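Local coordinates for cellulose hydrolase (Bacillus licheniformis, PDB 4YZT), which cleaves internal beta-1,4-glucosidic bonds of cellulose as a tri-modular endoglucanase of glycoside hydrolase family 5, subfamily 4, at residues G273-N278 against M302-G307; A66-V71 against V322-V327. All coordinates share one frame; numbering follows the deposited sequence.

Interaction 1. Residues G273-N278 against M302-G307. With BGC (beta-D-glucopyranose), chain B; BGC (beta-D-glucopyranose), chain C.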
loop_
_atom_site.group_PDB
_atom_site.type_symbol
_atom_site.label_atom_id
_atom_site.label_comp_id
_atom_site.label_asym_id
_atom_site.label_seq_id
_atom_site.Cartn_x
_atom_site.Cartn_y
_atom_site.Cartn_z
ATOM N N GLY A 273 -0.579 3.703 0.859
ATOM C CA GLY A 273 0.265 2.626 1.339
ATOM C C GLY A 273 1.374 2.284 0.370
ATOM O O GLY A 273 1.407 2.775 -0.759
ATOM N N THR A 274 2.299 1.431 0.801
ATOM C CA THR A 274 3.368 1.029 -0.101
ATOM C C THR A 274 2.870 -0.108 -0.976
ATOM O O THR A 274 1.896 -0.793 -0.640
ATOM C CB THR A 274 4.666 0.624 0.654
ATOM O OG1 THR A 274 4.369 -0.319 1.694
ATOM C CG2 THR A 274 5.303 1.858 1.273
ATOM N N LEU A 275 3.534 -0.272 -2.112
ATOM C CA LEU A 275 3.116 -1.185 -3.164
ATOM C C LEU A 275 4.317 -2.003 -3.609
ATOM O O LEU A 275 4.598 -2.111 -4.804
ATOM C CB LEU A 275 2.525 -0.416 -4.359
ATOM C CG LEU A 275 1.328 0.519 -4.107
ATOM C CD1 LEU A 275 0.934 1.243 -5.404
ATOM C CD2 LEU A 275 0.137 -0.243 -3.514
ATOM N N GLY A 276 5.045 -2.554 -2.642
ATOM C CA GLY A 276 6.202 -3.366 -2.972
ATOM C C GLY A 276 7.507 -2.917 -2.337
ATOM O O GLY A 276 8.433 -3.719 -2.215
ATOM N N ALA A 277 7.588 -1.645 -1.946
ATOM C CA ALA A 277 8.743 -1.148 -1.199
ATOM C C ALA A 277 9.023 -2.094 -0.034
ATOM O O ALA A 277 8.097 -2.426 0.709
ATOM C CB ALA A 277 8.482 0.278 -0.690
ATOM N N ASN A 278 10.272 -2.537 0.130
ATOM C CA ASN A 278 10.554 -3.552 1.152
ATOM C C ASN A 278 11.509 -3.143 2.280
ATOM O O ASN A 278 11.623 -3.859 3.268
ATOM C CB ASN A 278 11.077 -4.843 0.483
ATOM C CG ASN A 278 12.497 -4.713 -0.072
ATOM O OD1 ASN A 278 12.994 -3.619 -0.338
ATOM N ND2 ASN A 278 13.144 -5.855 -0.281
ATOM N N MET A 302 -7.468 5.212 4.712
ATOM C CA MET A 302 -7.834 3.816 4.462
ATOM C C MET A 302 -6.714 3.104 3.692
ATOM O O MET A 302 -6.368 3.487 2.576
ATOM C CB MET A 302 -9.171 3.742 3.708
ATOM C CG MET A 302 -10.294 4.541 4.408
ATOM S SD MET A 302 -11.984 4.120 3.923
ATOM C CE MET A 302 -12.201 2.560 4.785
ATOM N N TRP A 303 -6.160 2.057 4.306
ATOM C CA TRP A 303 -4.929 1.390 3.830
ATOM C C TRP A 303 -5.204 0.461 2.649
ATOM O O TRP A 303 -6.108 -0.382 2.726
ATOM C CB TRP A 303 -4.333 0.591 5.001
ATOM C CG TRP A 303 -2.874 0.242 4.988
ATOM C CD1 TRP A 303 -1.896 0.714 4.155
ATOM C CD2 TRP A 303 -2.226 -0.655 5.902
ATOM N NE1 TRP A 303 -0.673 0.144 4.496
ATOM C CE2 TRP A 303 -0.857 -0.687 5.570
ATOM C CE3 TRP A 303 -2.678 -1.432 6.969
ATOM C CZ2 TRP A 303 0.064 -1.476 6.265
ATOM C CZ3 TRP A 303 -1.760 -2.213 7.662
ATOM C CH2 TRP A 303 -0.411 -2.236 7.296
ATOM N N TRP A 304 -4.443 0.601 1.568
ATOM C CA TRP A 304 -4.616 -0.319 0.435
ATOM C C TRP A 304 -3.867 -1.613 0.670
ATOM O O TRP A 304 -2.639 -1.633 0.829
ATOM C CB TRP A 304 -4.164 0.301 -0.894
ATOM C CG TRP A 304 -4.376 -0.662 -2.050
ATOM C CD1 TRP A 304 -3.419 -1.329 -2.762
ATOM C CD2 TRP A 304 -5.643 -1.075 -2.597
ATOM N NE1 TRP A 304 -4.013 -2.140 -3.715
ATOM C CE2 TRP A 304 -5.376 -1.995 -3.636
ATOM C CE3 TRP A 304 -6.976 -0.752 -2.308
ATOM C CZ2 TRP A 304 -6.391 -2.589 -4.391
ATOM C CZ3 TRP A 304 -7.981 -1.343 -3.056
ATOM C CH2 TRP A 304 -7.683 -2.254 -4.086
ATOM N N ASP A 305 -4.629 -2.699 0.674
ATOM C CA ASP A 305 -4.079 -4.030 0.856
ATOM C C ASP A 305 -4.647 -4.932 -0.244
ATOM O O ASP A 305 -5.834 -5.281 -0.223
ATOM C CB ASP A 305 -4.423 -4.540 2.257
ATOM C CG ASP A 305 -3.759 -5.866 2.587
ATOM O OD1 ASP A 305 -3.159 -6.483 1.680
ATOM O OD2 ASP A 305 -3.838 -6.293 3.761
ATOM N N ASN A 306 -3.822 -5.291 -1.222
ATOM C CA ASN A 306 -4.320 -6.138 -2.300
ATOM C C ASN A 306 -4.283 -7.638 -1.980
ATOM O O ASN A 306 -4.590 -8.462 -2.837
ATOM C CB ASN A 306 -3.557 -5.867 -3.606
ATOM C CG ASN A 306 -2.095 -6.320 -3.562
ATOM O OD1 ASN A 306 -1.617 -6.882 -2.572
ATOM N ND2 ASN A 306 -1.382 -6.084 -4.664
ATOM N N GLY A 307 -3.905 -7.982 -0.750
ATOM C CA GLY A 307 -3.874 -9.372 -0.333
ATOM C C GLY A 307 -2.471 -9.957 -0.353
ATOM O O GLY A 307 -2.212 -10.995 0.253
HETATM C C2 BGC B . -3.672 -3.625 -7.166
HETATM C C3 BGC B . -3.080 -4.564 -8.169
HETATM C C4 BGC B . -4.058 -4.840 -9.267
HETATM C C5 BGC B . -4.521 -3.547 -9.913
HETATM C C6 BGC B . -5.546 -3.846 -10.976
HETATM C C1 BGC B . -4.132 -2.354 -7.834
HETATM O O2 BGC B . -2.729 -3.302 -6.120
HETATM O O3 BGC B . -2.665 -5.787 -7.484
HETATM O O4 BGC B . -3.493 -5.685 -10.345
HETATM O O5 BGC B . -5.103 -2.618 -8.923
HETATM O O6 BGC B . -5.832 -2.667 -11.726
HETATM C C2 BGC C . -6.721 1.560 -7.616
HETATM C C3 BGC C . -6.376 0.211 -7.089
HETATM C C4 BGC C . -5.012 -0.180 -7.450
HETATM C C5 BGC C . -4.041 0.876 -6.920
HETATM C C6 BGC C . -2.578 0.586 -7.118
HETATM C C1 BGC C . -5.650 2.461 -7.065
HETATM O O1 BGC C . -5.921 3.831 -7.081
HETATM O O2 BGC C . -8.003 2.038 -7.100
HETATM O O3 BGC C . -7.370 -0.830 -7.501
HETATM O O4 BGC C . -4.740 -1.509 -6.877
HETATM O O5 BGC C . -4.353 2.130 -7.606
HETATM O O6 BGC C . -2.324 0.624 -8.513
HETATM O O HOH W 1 0.157 -1.230 1.533
#
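At the C-terminal mouth of the TIM barrel, where a GH5 enzyme binds its glucan, the loops that follow strands 267-272 and 299-303 meet: Leu-275 touches Trp-304, its CD2 lying 3.8 Å from Trp-304 CD1 in an oblique approach to the indole. The other methyl of Leu-275, CD1, reaches C6 of the chain C glucose, and both residues line the glycan pocket. Trp-304 has CG anti to its backbone N (chi1 -179°), which carries the indole out to the sugars: C3 of the chain C glucose lies 3.9 Å above one face, offset toward the rim, and NE1 donates to O2 of the chain B glucose (3.0 Å, N-H...O 157°). A leucine in place of Trp-304 would probably leave that O2 without its indole donor and the chain C glucose without its aromatic platform. On the helix-facing side of the barrel wall, Gly-273 CA sits at the edge of the Trp-303 ring, 4.0 Å from CD1, where a CB would clash. A water donates to both Thr-274 O and Trp-304 O, bridging the two backbones. Asn-306 ND2 gives O3 of the chain B glucose a 3.1 Å bond and O2 a weak one at 3.4 Å.

Interaction 2. Residues A66-V71 against V322-V327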
loop_
_atom_site.group_PDB
_atom_site.type_symbol
_atom_site.label_atom_id
_atom_site.label_comp_id
_atom_site.label_asym_id
_atom_site.label_seq_id
_atom_site.Cartn_x
_atom_site.Cartn_y
_atom_site.Cartn_z
ATOM N N ALA A 66 -7.355 -6.771 14.637
ATOM C CA ALA A 66 -6.236 -5.864 14.396
ATOM C C ALA A 66 -6.494 -4.452 14.938
ATOM O O ALA A 66 -5.560 -3.754 15.343
ATOM C CB ALA A 66 -5.940 -5.799 12.913
ATOM N N GLY A 67 -7.757 -4.037 14.935
ATOM C CA GLY A 67 -8.129 -2.739 15.469
ATOM C C GLY A 67 -8.520 -1.700 14.432
ATOM O O GLY A 67 -8.585 -0.514 14.748
ATOM N N PHE A 68 -8.789 -2.119 13.198
ATOM C CA PHE A 68 -9.302 -1.153 12.215
ATOM C C PHE A 68 -10.744 -0.790 12.561
ATOM O O PHE A 68 -11.506 -1.633 13.034
ATOM C CB PHE A 68 -9.184 -1.700 10.789
ATOM C CG PHE A 68 -7.762 -1.838 10.344
ATOM C CD1 PHE A 68 -7.092 -0.751 9.801
ATOM C CD2 PHE A 68 -7.075 -3.030 10.532
ATOM C CE1 PHE A 68 -5.758 -0.853 9.407
ATOM C CE2 PHE A 68 -5.746 -3.139 10.142
ATOM C CZ PHE A 68 -5.096 -2.043 9.585
ATOM N N LYS A 69 -11.102 0.472 12.362
ATOM C CA LYS A 69 -12.467 0.917 12.649
ATOM C C LYS A 69 -13.358 0.899 11.401
ATOM O O LYS A 69 -14.587 0.895 11.497
ATOM C CB LYS A 69 -12.463 2.320 13.250
ATOM C CG LYS A 69 -11.848 2.396 14.638
ATOM C CD LYS A 69 -12.035 3.794 15.207
ATOM C CE LYS A 69 -11.336 3.979 16.541
ATOM N NZ LYS A 69 -11.507 5.386 17.014
ATOM N N SER A 70 -12.749 0.906 10.227
ATOM C CA SER A 70 -13.543 0.918 9.001
ATOM C C SER A 70 -12.925 0.033 7.922
ATOM O O SER A 70 -11.729 -0.250 7.955
ATOM C CB SER A 70 -13.711 2.353 8.477
ATOM O OG SER A 70 -12.458 2.936 8.157
ATOM N N VAL A 71 -13.760 -0.437 6.998
ATOM C CA VAL A 71 -13.289 -1.194 5.855
ATOM C C VAL A 71 -13.892 -0.627 4.576
ATOM O O VAL A 71 -15.036 -0.171 4.555
ATOM C CB VAL A 71 -13.616 -2.714 5.965
ATOM C CG1 VAL A 71 -13.037 -3.294 7.258
ATOM C CG2 VAL A 71 -15.114 -2.973 5.885
ATOM N N VAL A 322 4.729 -5.027 12.585
ATOM C CA VAL A 322 5.098 -3.722 13.123
ATOM C C VAL A 322 4.435 -2.597 12.332
ATOM O O VAL A 322 3.866 -1.676 12.927
ATOM C CB VAL A 322 6.624 -3.523 13.126
ATOM C CG1 VAL A 322 6.982 -2.076 13.450
ATOM C CG2 VAL A 322 7.278 -4.500 14.103
ATOM N N VAL A 323 4.495 -2.660 11.001
ATOM C CA VAL A 323 3.903 -1.583 10.216
ATOM C C VAL A 323 2.379 -1.555 10.458
ATOM O O VAL A 323 1.783 -0.475 10.529
ATOM C CB VAL A 323 4.238 -1.700 8.709
ATOM C CG1 VAL A 323 3.387 -2.779 8.019
ATOM C CG2 VAL A 323 4.045 -0.363 8.026
ATOM N N LYS A 324 1.764 -2.723 10.627
ATOM C CA LYS A 324 0.346 -2.790 10.971
ATOM C C LYS A 324 0.062 -2.096 12.306
ATOM O O LYS A 324 -0.887 -1.319 12.423
ATOM C CB LYS A 324 -0.143 -4.243 11.045
ATOM C CG LYS A 324 -1.640 -4.383 11.421
ATOM C CD LYS A 324 -1.865 -4.722 12.896
ATOM C CE LYS A 324 -1.456 -6.143 13.216
ATOM N NZ LYS A 324 -1.842 -6.545 14.607
ATOM N N GLU A 325 0.878 -2.385 13.313
ATOM C CA GLU A 325 0.663 -1.783 14.621
ATOM C C GLU A 325 0.874 -0.270 14.564
ATOM O O GLU A 325 0.172 0.481 15.248
ATOM C CB GLU A 325 1.581 -2.405 15.680
ATOM C CG GLU A 325 1.375 -3.903 15.925
ATOM C CD GLU A 325 -0.019 -4.282 16.421
ATOM O OE1 GLU A 325 -0.823 -3.390 16.782
ATOM O OE2 GLU A 325 -0.301 -5.500 16.470
ATOM N N ILE A 326 1.825 0.168 13.743
ATOM C CA ILE A 326 2.052 1.586 13.533
ATOM C C ILE A 326 0.788 2.254 12.983
ATOM O O ILE A 326 0.389 3.309 13.464
ATOM C CB ILE A 326 3.246 1.827 12.590
ATOM C CG1 ILE A 326 4.550 1.662 13.370
ATOM C CG2 ILE A 326 3.189 3.215 11.974
ATOM C CD1 ILE A 326 5.800 1.612 12.494
ATOM N N VAL A 327 0.148 1.632 11.996
ATOM C CA VAL A 327 -1.064 2.211 11.401
ATOM C C VAL A 327 -2.208 2.290 12.417
ATOM O O VAL A 327 -2.900 3.299 12.509
ATOM C CB VAL A 327 -1.512 1.395 10.160
ATOM C CG1 VAL A 327 -2.939 1.757 9.735
ATOM C CG2 VAL A 327 -0.536 1.617 9.000
HETATM O O HOH W 2 -3.418 -4.869 16.505
#
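Lys-324, on helix 321-330, lays its aliphatic chain beside the turn at 66-68: its CD is 4.2 Å from Ala-66 CB, and its CG lies obliquely off the Phe-68 ring, 4.5 Å from CE2. CG leaves anti to the backbone N (chi1 179°), and the bends at chi2 (-100°) and chi3 deflect the chain, bringing the ammonium beside the next residue. There NZ forms a salt bridge with Glu-325 OE2 at 2.6 Å, meeting the oxygen from above the carboxylate plane; the same lysine has a cation-pi contact with Trp-318. Glu-325 itself starts away from the 66-71 segment, but its carboxylate swings back toward it. Its OE1 is 3.0 Å from a water that is also 2.7 Å from Ala-66 O and accepts a bond from Lys-324 NZ, so one water links the two segments, with no direct hydrogen bond between them. The opposing backbone is the exit of helix 57-66, where Gly-67 takes positive phi in a Schellman motif, and the chain then runs into strand 70-73 of the TIM barrel. The helix facing it follows the last barrel strand, so the contact packs an outer helix against the lead-in to the second strand. One residue past Ile-326, Val-327 points toward the loop, and its CG1 meets Phe-68 CE1 at 3.9 Å, the methyl slanting against the ring. Trp-303 of strand 299-303 packs against Val-327, and Trp-35 meets the phenyl of Phe-68 with planes about 45° apart.

How the interactions relate
From the N terminus, the chain first leaves helix 57-66 through 66-71 and enters the second barrel strand; interaction 2 closes a loop of 250 residues, when helix 321-330 comes back to this turn. Interaction 1 is nested inside that loop: it closes a short excursion of 23 intervening residues, mostly helix 280-296, between the seventh and eighth strands. Interaction 1 joins the sugar-binding ends of these strands, whereas interaction 2 ties an outer helix to the approach to strand 70-73. Their centres are 13 Å apart and they touch through strand 299-303: Trp-303 CE3 lies 3.6 Å from Phe-68 CZ, and Met-302 CE packs 3.4 Å from Ser-70 OG.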